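Germination-specific N-acetylmuramoyl-L-alanine amidase, Autolysin (Clostridioides difficile, PDB 7RAG) probably hydrolyses the N-acetylmuramoyl-L-alanine amide bond of peptidoglycan as a zinc-dependent Amidase_3 family enzyme that the lipoprotein GerS activates allosterically during spore formation. Local coordinates at residues Val106-Asn111 with Val172-Gly177; Ile20-His25 with Ile64-Asp69. All coordinates share one frame; numbering follows the deposited sequence.

In the fold
Interactions 1 and 2 occupy four consecutive strands of one mixed sheet, in the order 62-65, 18-23, 104-111 and 171-178, all four parallel. Their centres are about 12 Å apart, and strands 18-23 and 104-111 join them directly: Val106 N lies 2.7 Å from Ile20 O and Ile108 N 2.8 Å from Asp22 O, both probable hydrogen bonds. Each contact delivers one zinc ligand from the C-terminal part of a strand or the loop just after it. His109 ND1 of interaction 1 and His25 NE2 of interaction 2 approach to 3.3 Å as they share the metal, and Glu41 is the third protein ligand. Interaction 2 also borders on two lipoprotein chains.

Interaction 1 of 2, residues Val106-Asn111 with Val172-Gly177; sequences VSIHLN and VLIECG. With ZN (zinc ion), chain C.
Val106 lies beside Val172, their CG2 methyls 4.0 Å apart, while its CG1 meets Ile174 CD1. Ser107 makes the first backbone hydrogen bonds between the two strands: its N donates to Val172 O and its O accepts from Ile174 N at 2.8 Å. With OG anti to the backbone N (chi1 -176°), the hydroxyl passes Leu173 CD1 and hydrogen-bonds to Asp22. On the other face Ile108 CG2 rests on Cys176 SG at 3.7 Å. His109 continues the ladder, N to Ile174 O at 2.9 Å and O from Cys176 N. Leu173 CD1 comes obliquely to the imidazole, 3.3 Å from His109 CD2, and His109 ND1 binds the zinc ion at 2.3 Å. Leu110 CD2 packs on Cys176 CB. Asn111 N closes the pairing with an almost straight bond to Gly177 O (176°). Its amide crosses the Glu175 carboxylate with the planes 59° apart; ND2 is 3.0 Å from OE1, but the angle is too poor for a hydrogen bond. These are central parallel strands of an alpha/beta zinc amidase: helices 41-58, 130-147 and 191-211 cover the face of Ile108 and Ile174, strand 18-23 flanks 104-111, and antiparallel strand 122-126 flanks 171-178.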
ATOM      1  N   VAL B 106      -8.170 -19.034  22.081  1.00 48.24           N
ATOM      2  CA  VAL B 106      -6.959 -18.404  22.595  1.00 47.87           C
ATOM      3  C   VAL B 106      -7.072 -18.291  24.107  1.00 49.81           C
ATOM      4  O   VAL B 106      -8.029 -17.701  24.631  1.00 47.36           O
ATOM      5  CB  VAL B 106      -6.696 -17.010  21.981  1.00 47.44           C
ATOM      6  CG1 VAL B 106      -5.463 -16.398  22.600  1.00 47.21           C
ATOM      7  CG2 VAL B 106      -6.535 -17.107  20.474  1.00 47.90           C
ATOM      8  N   SER B 107      -6.076 -18.834  24.798  1.00 52.86           N
ATOM      9  CA  SER B 107      -5.994 -18.823  26.248  1.00 47.98           C
ATOM     10  C   SER B 107      -4.859 -17.893  26.661  1.00 51.78           C
ATOM     11  O   SER B 107      -3.765 -17.964  26.092  1.00 48.75           O
ATOM     12  CB  SER B 107      -5.757 -20.235  26.761  1.00 48.79           C
ATOM     13  OG  SER B 107      -5.767 -20.239  28.172  1.00 55.32           O
ATOM     14  N   ILE B 108      -5.131 -17.008  27.623  1.00 49.37           N
ATOM     15  CA  ILE B 108      -4.173 -16.011  28.103  1.00 50.66           C
ATOM     16  C   ILE B 108      -3.788 -16.345  29.548  1.00 54.80           C
ATOM     17  O   ILE B 108      -4.631 -16.274  30.458  1.00 52.08           O
ATOM     18  CB  ILE B 108      -4.757 -14.593  28.032  1.00 52.46           C
ATOM     19  CG1 ILE B 108      -5.303 -14.280  26.633  1.00 46.94           C
ATOM     20  CG2 ILE B 108      -3.722 -13.569  28.533  1.00 50.29           C
ATOM     21  CD1 ILE B 108      -4.244 -14.101  25.603  1.00 47.85           C
ATOM     22  N   HIS B 109      -2.512 -16.670  29.760  1.00 51.29           N
ATOM     23  CA  HIS B 109      -1.946 -16.959  31.074  1.00 59.70           C
ATOM     24  C   HIS B 109      -0.680 -16.121  31.277  1.00 60.58           C
ATOM     25  O   HIS B 109      -0.329 -15.270  30.458  1.00 59.31           O
ATOM     26  CB  HIS B 109      -1.625 -18.458  31.247  1.00 61.32           C
ATOM     27  CG  HIS B 109      -2.829 -19.326  31.462  1.00 59.46           C
ATOM     28  ND1 HIS B 109      -3.075 -19.972  32.650  1.00 59.77           N
ATOM     29  CD2 HIS B 109      -3.854 -19.656  30.642  1.00 57.47           C
ATOM     30  CE1 HIS B 109      -4.195 -20.665  32.557  1.00 54.73           C
ATOM     31  NE2 HIS B 109      -4.692 -20.486  31.349  1.00 50.35           N
ATOM     32  N   LEU B 110      -0.001 -16.365  32.397  1.00 63.88           N
ATOM     33  CA  LEU B 110       1.339 -15.859  32.655  1.00 64.48           C
ATOM     34  C   LEU B 110       2.143 -16.990  33.272  1.00 71.03           C
ATOM     35  O   LEU B 110       1.584 -17.986  33.737  1.00 76.25           O
ATOM     36  CB  LEU B 110       1.340 -14.653  33.609  1.00 68.52           C
ATOM     37  CG  LEU B 110       0.345 -13.503  33.454  1.00 65.24           C
ATOM     38  CD1 LEU B 110       0.375 -12.654  34.699  1.00 67.82           C
ATOM     39  CD2 LEU B 110       0.674 -12.651  32.230  1.00 63.33           C
ATOM     40  N   ASN B 111       3.458 -16.834  33.292  1.00 72.89           N
ATOM     41  CA  ASN B 111       4.333 -17.847  33.860  1.00 71.60           C
ATOM     42  C   ASN B 111       5.012 -17.302  35.107  1.00 79.42           C
ATOM     43  O   ASN B 111       4.999 -16.096  35.370  1.00 79.93           O
ATOM     44  CB  ASN B 111       5.378 -18.296  32.832  1.00 76.16           C
ATOM     45  CG  ASN B 111       5.830 -19.741  33.041  1.00 84.34           C
ATOM     46  OD1 ASN B 111       5.356 -20.428  33.954  1.00 85.37           O
ATOM     47  ND2 ASN B 111       6.738 -20.212  32.182  1.00 77.94           N
ATOM     48  N   VAL B 172      -4.380 -22.061  20.831  1.00 50.83           N
ATOM     49  CA  VAL B 172      -3.071 -21.645  21.315  1.00 52.56           C
ATOM     50  C   VAL B 172      -3.198 -21.107  22.729  1.00 54.29           C
ATOM     51  O   VAL B 172      -4.235 -20.561  23.130  1.00 49.46           O
ATOM     52  CB  VAL B 172      -2.415 -20.577  20.422  1.00 54.82           C
ATOM     53  CG1 VAL B 172      -2.338 -21.058  18.984  1.00 52.67           C
ATOM     54  CG2 VAL B 172      -3.197 -19.282  20.515  1.00 53.01           C
ATOM     55  N   LEU B 173      -2.118 -21.269  23.481  1.00 53.69           N
ATOM     56  CA  LEU B 173      -1.974 -20.676  24.798  1.00 53.02           C
ATOM     57  C   LEU B 173      -0.875 -19.635  24.729  1.00 55.00           C
ATOM     58  O   LEU B 173       0.171 -19.879  24.129  1.00 57.51           O
ATOM     59  CB  LEU B 173      -1.615 -21.731  25.845  1.00 56.28           C
ATOM     60  CG  LEU B 173      -1.237 -21.159  27.218  1.00 57.56           C
ATOM     61  CD1 LEU B 173      -2.497 -20.994  27.992  1.00 56.04           C
ATOM     62  CD2 LEU B 173      -0.247 -22.045  27.987  1.00 63.86           C
ATOM     63  N   ILE B 174      -1.097 -18.477  25.340  1.00 56.00           N
ATOM     64  CA  ILE B 174      -0.086 -17.429  25.386  1.00 54.69           C
ATOM     65  C   ILE B 174       0.234 -17.116  26.834  1.00 56.19           C
ATOM     66  O   ILE B 174      -0.638 -16.662  27.584  1.00 54.42           O
ATOM     67  CB  ILE B 174      -0.543 -16.163  24.654  1.00 52.68           C
ATOM     68  CG1 ILE B 174      -1.150 -16.525  23.304  1.00 54.73           C
ATOM     69  CG2 ILE B 174       0.628 -15.234  24.456  1.00 53.84           C
ATOM     70  CD1 ILE B 174      -1.534 -15.345  22.531  1.00 55.31           C
ATOM     71  N   GLU B 175       1.488 -17.340  27.221  1.00 57.35           N
ATOM     72  CA  GLU B 175       2.013 -16.910  28.512  1.00 61.14           C
ATOM     73  C   GLU B 175       2.724 -15.587  28.295  1.00 59.10           C
ATOM     74  O   GLU B 175       3.835 -15.552  27.758  1.00 60.62           O
ATOM     75  CB  GLU B 175       2.952 -17.958  29.097  1.00 59.64           C
ATOM     76  CG  GLU B 175       2.203 -19.191  29.478  1.00 62.67           C
ATOM     77  CD  GLU B 175       3.031 -20.161  30.276  1.00 74.69           C
ATOM     78  OE1 GLU B 175       4.262 -19.925  30.426  1.00 67.50           O
ATOM     79  OE2 GLU B 175       2.425 -21.163  30.747  1.00 76.85           O
ATOM     80  N   CYS B 176       2.086 -14.507  28.732  1.00 59.01           N
ATOM     81  CA  CYS B 176       2.453 -13.178  28.270  1.00 61.27           C
ATOM     82  C   CYS B 176       3.765 -12.681  28.842  1.00 61.59           C
ATOM     83  O   CYS B 176       4.413 -11.855  28.205  1.00 68.23           O
ATOM     84  CB  CYS B 176       1.317 -12.213  28.590  1.00 58.53           C
ATOM     85  SG  CYS B 176      -0.209 -12.778  27.813  1.00 57.02           S
ATOM     86  N   GLY B 177       4.178 -13.176  30.002  1.00 68.39           N
ATOM     87  CA  GLY B 177       5.423 -12.766  30.628  1.00 65.94           C
ATOM     88  C   GLY B 177       5.579 -13.534  31.917  1.00 72.49           C
ATOM     89  O   GLY B 177       4.753 -14.389  32.253  1.00 73.39           O
TER
HETATM   90 ZN    ZN C 301      -1.772 -19.759  34.500  1.00 64.26          ZN

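Interaction 2 of 2, residues Ile20-His25 with Ile64-Asp69. With ZN (zinc ion), chain C.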
ATOM      1  N   ILE B  20     -12.764 -17.775  20.730  1.00 44.84           N
ATOM      2  CA  ILE B  20     -12.863 -17.988  22.169  1.00 45.52           C
ATOM      3  C   ILE B  20     -11.617 -17.410  22.811  1.00 46.02           C
ATOM      4  O   ILE B  20     -10.498 -17.815  22.467  1.00 45.60           O
ATOM      5  CB  ILE B  20     -13.010 -19.475  22.534  1.00 46.57           C
ATOM      6  CG1 ILE B  20     -14.239 -20.081  21.871  1.00 46.76           C
ATOM      7  CG2 ILE B  20     -13.159 -19.616  24.035  1.00 47.41           C
ATOM      8  CD1 ILE B  20     -14.091 -21.609  21.603  1.00 54.82           C
ATOM      9  N   LEU B  21     -11.824 -16.458  23.734  1.00 45.54           N
ATOM     10  CA  LEU B  21     -10.784 -15.926  24.605  1.00 45.91           C
ATOM     11  C   LEU B  21     -11.004 -16.411  26.036  1.00 47.11           C
ATOM     12  O   LEU B  21     -12.086 -16.217  26.597  1.00 47.67           O
ATOM     13  CB  LEU B  21     -10.763 -14.401  24.571  1.00 45.30           C
ATOM     14  CG  LEU B  21     -10.733 -13.757  23.185  1.00 45.28           C
ATOM     15  CD1 LEU B  21     -10.706 -12.217  23.345  1.00 43.89           C
ATOM     16  CD2 LEU B  21      -9.578 -14.266  22.296  1.00 43.99           C
ATOM     17  N   ASP B  22      -9.964 -17.014  26.619  1.00 47.98           N
ATOM     18  CA  ASP B  22      -9.986 -17.647  27.935  1.00 49.41           C
ATOM     19  C   ASP B  22      -8.953 -16.956  28.814  1.00 50.12           C
ATOM     20  O   ASP B  22      -7.747 -17.159  28.637  1.00 50.35           O
ATOM     21  CB  ASP B  22      -9.695 -19.153  27.808  1.00 50.16           C
ATOM     22  CG  ASP B  22      -9.444 -19.848  29.166  1.00 58.38           C
ATOM     23  OD1 ASP B  22     -10.357 -19.823  30.040  1.00 59.04           O
ATOM     24  OD2 ASP B  22      -8.346 -20.460  29.352  1.00 59.85           O
ATOM     25  N   ALA B  23      -9.422 -16.128  29.744  1.00 50.59           N
ATOM     26  CA  ALA B  23      -8.550 -15.507  30.741  1.00 51.67           C
ATOM     27  C   ALA B  23      -8.263 -16.550  31.802  1.00 54.70           C
ATOM     28  O   ALA B  23      -9.121 -16.861  32.626  1.00 54.28           O
ATOM     29  CB  ALA B  23      -9.193 -14.276  31.356  1.00 51.79           C
ATOM     30  N   GLY B  24      -7.072 -17.134  31.761  1.00 55.75           N
ATOM     31  CA  GLY B  24      -6.800 -18.218  32.678  1.00 59.60           C
ATOM     32  C   GLY B  24      -6.795 -17.727  34.105  1.00 62.31           C
ATOM     33  O   GLY B  24      -6.007 -16.837  34.445  1.00 63.45           O
ATOM     34  N   HIS B  25      -7.850 -18.021  34.839  1.00 60.71           N
ATOM     35  CA  HIS B  25      -7.838 -18.444  36.226  1.00 62.16           C
ATOM     36  C   HIS B  25      -9.152 -17.843  36.684  1.00 65.80           C
ATOM     37  O   HIS B  25      -9.996 -17.534  35.839  1.00 58.62           O
ATOM     38  CB  HIS B  25      -6.582 -18.054  37.012  1.00 68.06           C
ATOM     39  CG  HIS B  25      -5.398 -18.914  36.673  1.00 67.70           C
ATOM     40  ND1 HIS B  25      -5.329 -20.249  37.014  1.00 67.94           N
ATOM     41  CD2 HIS B  25      -4.269 -18.643  35.976  1.00 61.84           C
ATOM     42  CE1 HIS B  25      -4.200 -20.757  36.557  1.00 64.85           C
ATOM     43  NE2 HIS B  25      -3.541 -19.805  35.921  1.00 63.82           N
ATOM     44  N   ILE B  64     -16.325 -15.155  22.184  1.00 48.34           N
ATOM     45  CA  ILE B  64     -16.845 -15.989  23.261  1.00 48.30           C
ATOM     46  C   ILE B  64     -15.825 -15.939  24.390  1.00 49.49           C
ATOM     47  O   ILE B  64     -14.661 -16.319  24.199  1.00 48.53           O
ATOM     48  CB  ILE B  64     -17.055 -17.449  22.813  1.00 47.89           C
ATOM     49  CG1 ILE B  64     -18.017 -17.573  21.623  1.00 47.81           C
ATOM     50  CG2 ILE B  64     -17.521 -18.299  23.992  1.00 47.09           C
ATOM     51  CD1 ILE B  64     -19.433 -17.154  21.899  1.00 49.05           C
ATOM     52  N   LEU B  65     -16.254 -15.510  25.569  1.00 48.53           N
ATOM     53  CA  LEU B  65     -15.378 -15.465  26.728  1.00 50.31           C
ATOM     54  C   LEU B  65     -15.663 -16.660  27.625  1.00 48.72           C
ATOM     55  O   LEU B  65     -16.816 -17.067  27.775  1.00 53.02           O
ATOM     56  CB  LEU B  65     -15.590 -14.160  27.501  1.00 49.91           C
ATOM     57  CG  LEU B  65     -15.204 -12.861  26.786  1.00 52.43           C
ATOM     58  CD1 LEU B  65     -15.759 -11.630  27.538  1.00 51.48           C
ATOM     59  CD2 LEU B  65     -13.681 -12.786  26.612  1.00 45.20           C
ATOM     60  N   THR B  66     -14.618 -17.240  28.212  1.00 47.30           N
ATOM     61  CA  THR B  66     -14.892 -18.155  29.318  1.00 54.49           C
ATOM     62  C   THR B  66     -15.231 -17.381  30.585  1.00 53.56           C
ATOM     63  O   THR B  66     -16.072 -17.814  31.376  1.00 52.86           O
ATOM     64  CB  THR B  66     -13.719 -19.101  29.581  1.00 51.81           C
ATOM     65  OG1 THR B  66     -12.530 -18.334  29.804  1.00 52.39           O
ATOM     66  CG2 THR B  66     -13.524 -20.047  28.424  1.00 51.03           C
ATOM     67  N   ARG B  67     -14.585 -16.242  30.800  1.00 52.02           N
ATOM     68  CA  ARG B  67     -14.905 -15.414  31.946  1.00 56.87           C
ATOM     69  C   ARG B  67     -14.786 -13.953  31.557  1.00 57.00           C
ATOM     70  O   ARG B  67     -13.902 -13.557  30.796  1.00 53.73           O
ATOM     71  CB  ARG B  67     -14.012 -15.717  33.158  1.00 54.15           C
ATOM     72  CG  ARG B  67     -12.542 -15.581  32.873  1.00 57.23           C
ATOM     73  CD  ARG B  67     -11.718 -15.938  34.083  1.00 51.80           C
ATOM     74  NE  ARG B  67     -11.386 -14.741  34.827  1.00 61.33           N
ATOM     75  CZ  ARG B  67     -10.164 -14.279  35.059  1.00 56.85           C
ATOM     76  NH1 ARG B  67      -9.086 -14.925  34.635  1.00 53.72           N
ATOM     77  NH2 ARG B  67     -10.041 -13.160  35.755  1.00 64.64           N
ATOM     78  N   GLU B  68     -15.700 -13.168  32.082  1.00 57.41           N
ATOM     79  CA  GLU B  68     -15.803 -11.756  31.819  1.00 58.48           C
ATOM     80  C   GLU B  68     -15.427 -10.940  33.039  1.00 62.70           C
ATOM     81  O   GLU B  68     -15.265  -9.720  32.941  1.00 64.99           O
ATOM     82  CB  GLU B  68     -17.249 -11.458  31.386  1.00 63.77           C
ATOM     83  CG  GLU B  68     -17.595 -10.049  31.097  1.00 63.27           C
ATOM     84  CD  GLU B  68     -19.057  -9.915  30.753  1.00 67.29           C
ATOM     85  OE1 GLU B  68     -19.929 -10.072  31.663  1.00 67.70           O
ATOM     86  OE2 GLU B  68     -19.321  -9.658  29.560  1.00 65.93           O
ATOM     87  N   ASP B  69     -15.267 -11.592  34.181  1.00 66.95           N
ATOM     88  CA  ASP B  69     -15.049 -10.941  35.457  1.00 65.46           C
ATOM     89  C   ASP B  69     -14.212 -11.880  36.314  1.00 63.94           C
ATOM     90  O   ASP B  69     -13.701 -12.893  35.830  1.00 61.51           O
ATOM     91  CB  ASP B  69     -16.394 -10.591  36.107  1.00 68.68           C
ATOM     92  CG  ASP B  69     -17.298 -11.804  36.288  1.00 69.59           C
ATOM     93  OD1 ASP B  69     -16.846 -12.960  36.108  1.00 67.35           O
ATOM     94  OD2 ASP B  69     -18.482 -11.593  36.610  1.00 72.68           O
TER
HETATM   95 ZN    ZN C 301      -1.772 -19.759  34.500  1.00 64.26          ZN
HETATM   96  O   HOH W   1     -12.331 -15.525  29.564  1.00 49.39           O
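Asp22 OD1 accepts from Thr66 OG1 at 2.6 Å through its anti lone pair, at the close-packed centre of this contact. The threonine hydroxyl sits between its own backbone N and carbonyl carbon (chi1 55°), which turns it to Asp22; OD1 also forms a salt bridge with Arg93, so this buried carboxylate oxygen is gripped by two partners. Before it, the strands pair in parallel. Leu21 N donates to Ile64 O, Leu21 O accepts from Thr66 N at 3.2 Å, Ile20 CG1 packs against Ile64 CB, and on the other face Leu65 CD2 reaches Leu21 CB. This pairing completes the beta-alpha-beta unit of strand 18-23, helix 41-58 and strand 62-65, and strand 62-65 is one of the two edge strands of the sheet within the chain. Beyond Thr66 the backbones separate, with Ala23 CA and Arg67 CA 6.5 Å apart. A water bridges the opening: it donates to Leu21 O and Thr66 OG1 and accepts from Ala23 N and Arg67 N, the last at 2.7 Å. The Arg67 side chain spans the rest. Its NH1 donates to Ala23 O at 2.8 Å from well above the carbonyl plane, Ala23 CB lies over one guanidinium face, and NE bonds almost straight (173°) to Asp69 O. His25, whose NE2 binds the zinc ion at 2.3 Å, has its ND1 bonded to Asp29. On the looser side Glu68 and exposed Asp69 make no contact with 20-25; Glu68 OE2 instead hydrogen-bonds to Ser38 N of a neighbouring lipoprotein chain.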